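Side-chain contact in L-rhamnose mutarotase (Formosa agariphila, PDB 6HHN), which catalyses the interconversion of alpha- and beta-L-rhamnose, a step in the use of the green-algal polysaccharide ulvan: residues A[17-22]-A[52-57]. Sequence-based numbering, arbitrary orientation.
Sequences FKMKLN and YSIFID
Leu21, Met19 and Phe17 each meet one alternate residue of strand 52-57: Ile56, Ile54 and Tyr52 in turn. This is the split beta-alpha-beta of the dimeric alpha/beta-barrel fold: strand 62-69 runs antiparallel between the two segments, so they touch through side chains on one face of the sheet, and the CA atoms of Leu21 and Ile56 stay 9.0 Å apart.

Met19 can be followed outward from CB, which leaves the strand toward 52-57; CG passes 4.1 Å from Phe17 CD2. SD then lies in the plane of the Phe17 ring, off its edge, 3.9 Å from Phe17 CE2. The final turn (chi3 -72°) swings CE toward Ile54 while keeping it 3.6 Å from Phe17 CE2; its approach to Ile54 CD1, at 4.4 Å, is the looser of the two.

Beyond Met19, the Phe17 and Tyr52 side chains cross at about a right angle. Tyr52 OH comes up to the Phe17 edge, close to the ring plane, 3.9 Å from Phe17 CZ. Within its own strand, Tyr52 OH also touches Ile54 CD1 at 3.8 Å, forming a triangle with Met19 CE. Tyr52 probably binds the sugar, as in related mutarotases, and Ile54 also packs on Tyr29 of helix 26-34, another likely substrate residue. Phe112 of the second subunit meets the Tyr52 ring edge-to-face, and that subunit's strand extends the sheet past 52-57.

At the other end, Ile56 has CG1 anti to the backbone N (chi1 -166°), which carries CD1 to Leu21. The side chains meet at an oblique angle, methyl to methyl, Leu21 CD2 to Ile56 CD1 at 3.8 Å.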
loop_
_atom_site.group_PDB
_atom_site.type_symbol
_atom_site.label_atom_id
_atom_site.label_comp_id
_atom_site.label_asym_id
_atom_site.label_seq_id
_atom_site.Cartn_x
_atom_site.Cartn_y
_atom_site.Cartn_z
ATOM N N PHE A 17 -4.044 4.622 1.600
ATOM C CA PHE A 17 -5.421 4.483 2.059
ATOM C C PHE A 17 -6.028 3.211 1.507
ATOM O O PHE A 17 -5.568 2.661 0.506
ATOM C CB PHE A 17 -6.280 5.711 1.721
ATOM C CG PHE A 17 -6.193 6.203 0.288
ATOM C CD1 PHE A 17 -5.154 7.022 -0.118
ATOM C CD2 PHE A 17 -7.143 5.843 -0.645
ATOM C CE1 PHE A 17 -5.075 7.485 -1.428
ATOM C CE2 PHE A 17 -7.072 6.315 -1.958
ATOM C CZ PHE A 17 -6.035 7.132 -2.336
ATOM N N LYS A 18 -7.084 2.752 2.178
ATOM C CA LYS A 18 -7.774 1.512 1.860
ATOM C C LYS A 18 -9.173 1.838 1.364
ATOM O O LYS A 18 -9.883 2.642 1.978
ATOM C CB LYS A 18 -7.840 0.663 3.140
ATOM C CG LYS A 18 -8.718 -0.551 3.083
ATOM C CD LYS A 18 -8.771 -1.295 4.437
ATOM C CE LYS A 18 -9.931 -2.258 4.443
ATOM N NZ LYS A 18 -10.049 -3.011 5.701
ATOM N N MET A 19 -9.561 1.205 0.260
ATOM C CA MET A 19 -10.900 1.317 -0.306
ATOM C C MET A 19 -11.474 -0.078 -0.481
ATOM O O MET A 19 -10.781 -1.079 -0.285
ATOM C CB MET A 19 -10.876 2.066 -1.639
ATOM C CG MET A 19 -10.456 3.521 -1.488
ATOM S SD MET A 19 -10.281 4.401 -3.035
ATOM C CE MET A 19 -8.789 3.639 -3.666
ATOM N N LYS A 20 -12.749 -0.145 -0.859
ATOM C CA LYS A 20 -13.474 -1.406 -0.940
ATOM C C LYS A 20 -14.156 -1.492 -2.298
ATOM O O LYS A 20 -14.903 -0.588 -2.678
ATOM C CB LYS A 20 -14.515 -1.551 0.182
ATOM C CG LYS A 20 -13.991 -1.612 1.636
ATOM C CD LYS A 20 -13.119 -2.834 1.902
ATOM C CE LYS A 20 -13.870 -4.140 1.709
ATOM N NZ LYS A 20 -13.045 -5.318 2.140
ATOM N N LEU A 21 -13.885 -2.557 -3.027
ATOM C CA LEU A 21 -14.562 -2.879 -4.277
ATOM C C LEU A 21 -15.726 -3.819 -4.003
ATOM O O LEU A 21 -15.696 -4.632 -3.066
ATOM C CB LEU A 21 -13.534 -3.551 -5.201
ATOM C CG LEU A 21 -13.816 -3.794 -6.679
ATOM C CD1 LEU A 21 -14.003 -2.485 -7.416
ATOM C CD2 LEU A 21 -12.684 -4.594 -7.295
ATOM N N ASN A 22 -16.761 -3.722 -4.813
ATOM C CA ASN A 22 -17.857 -4.667 -4.697
ATOM C C ASN A 22 -17.415 -6.032 -5.222
ATOM O O ASN A 22 -16.579 -6.133 -6.120
ATOM C CB ASN A 22 -19.072 -4.179 -5.478
ATOM C CG ASN A 22 -19.706 -2.937 -4.870
ATOM O OD1 ASN A 22 -19.438 -2.572 -3.728
ATOM N ND2 ASN A 22 -20.578 -2.302 -5.631
ATOM N N TYR A 52 1.163 7.271 -8.227
ATOM C CA TYR A 52 -0.097 6.809 -7.651
ATOM C C TYR A 52 -0.349 5.387 -8.128
ATOM O O TYR A 52 -0.596 5.161 -9.310
ATOM C CB TYR A 52 -1.202 7.741 -8.148
ATOM C CG TYR A 52 -2.591 7.542 -7.596
ATOM C CD1 TYR A 52 -2.888 6.601 -6.619
ATOM C CD2 TYR A 52 -3.629 8.324 -8.078
ATOM C CE1 TYR A 52 -4.178 6.471 -6.142
ATOM C CE2 TYR A 52 -4.897 8.198 -7.614
ATOM C CZ TYR A 52 -5.187 7.261 -6.645
ATOM O OH TYR A 52 -6.494 7.142 -6.183
ATOM N N SER A 53 -0.291 4.434 -7.195
ATOM C CA SER A 53 -0.564 3.039 -7.459
ATOM C C SER A 53 -1.768 2.591 -6.645
ATOM O O SER A 53 -1.962 3.041 -5.510
ATOM C CB SER A 53 0.596 2.138 -6.989
ATOM O OG SER A 53 1.714 2.215 -7.878
ATOM N N ILE A 54 -2.568 1.708 -7.230
ATOM C CA ILE A 54 -3.621 1.015 -6.491
ATOM C C ILE A 54 -3.423 -0.484 -6.702
ATOM O O ILE A 54 -3.232 -0.932 -7.839
ATOM C CB ILE A 54 -5.028 1.456 -6.929
ATOM C CG1 ILE A 54 -5.185 2.965 -6.775
ATOM C CG2 ILE A 54 -6.083 0.690 -6.090
ATOM C CD1 ILE A 54 -6.453 3.529 -7.398
ATOM N N PHE A 55 -3.408 -1.241 -5.592
ATOM C CA PHE A 55 -3.224 -2.683 -5.574
ATOM C C PHE A 55 -4.482 -3.340 -5.015
ATOM O O PHE A 55 -5.207 -2.739 -4.211
ATOM C CB PHE A 55 -2.033 -3.054 -4.658
ATOM C CG PHE A 55 -0.741 -2.370 -5.013
ATOM C CD1 PHE A 55 -0.428 -1.130 -4.479
ATOM C CD2 PHE A 55 0.158 -2.967 -5.872
ATOM C CE1 PHE A 55 0.760 -0.501 -4.785
ATOM C CE2 PHE A 55 1.357 -2.337 -6.197
ATOM C CZ PHE A 55 1.655 -1.100 -5.655
ATOM N N ILE A 56 -4.746 -4.573 -5.439
ATOM C CA ILE A 56 -5.931 -5.295 -4.995
ATOM C C ILE A 56 -5.552 -6.553 -4.222
ATOM O O ILE A 56 -4.575 -7.242 -4.557
ATOM C CB ILE A 56 -6.860 -5.613 -6.192
ATOM C CG1 ILE A 56 -8.240 -6.054 -5.693
ATOM C CG2 ILE A 56 -6.225 -6.655 -7.111
ATOM C CD1 ILE A 56 -9.245 -6.234 -6.819
ATOM N N ASP A 57 -6.323 -6.815 -3.157
ATOM C CA ASP A 57 -6.462 -8.127 -2.495
ATOM C C ASP A 57 -7.851 -8.593 -2.957
ATOM O O ASP A 57 -8.892 -8.223 -2.379
ATOM C CB ASP A 57 -6.442 -7.962 -1.002
ATOM C CG ASP A 57 -6.464 -9.268 -0.256
ATOM O OD1 ASP A 57 -6.920 -10.297 -0.811
ATOM O OD2 ASP A 57 -6.057 -9.226 0.928
#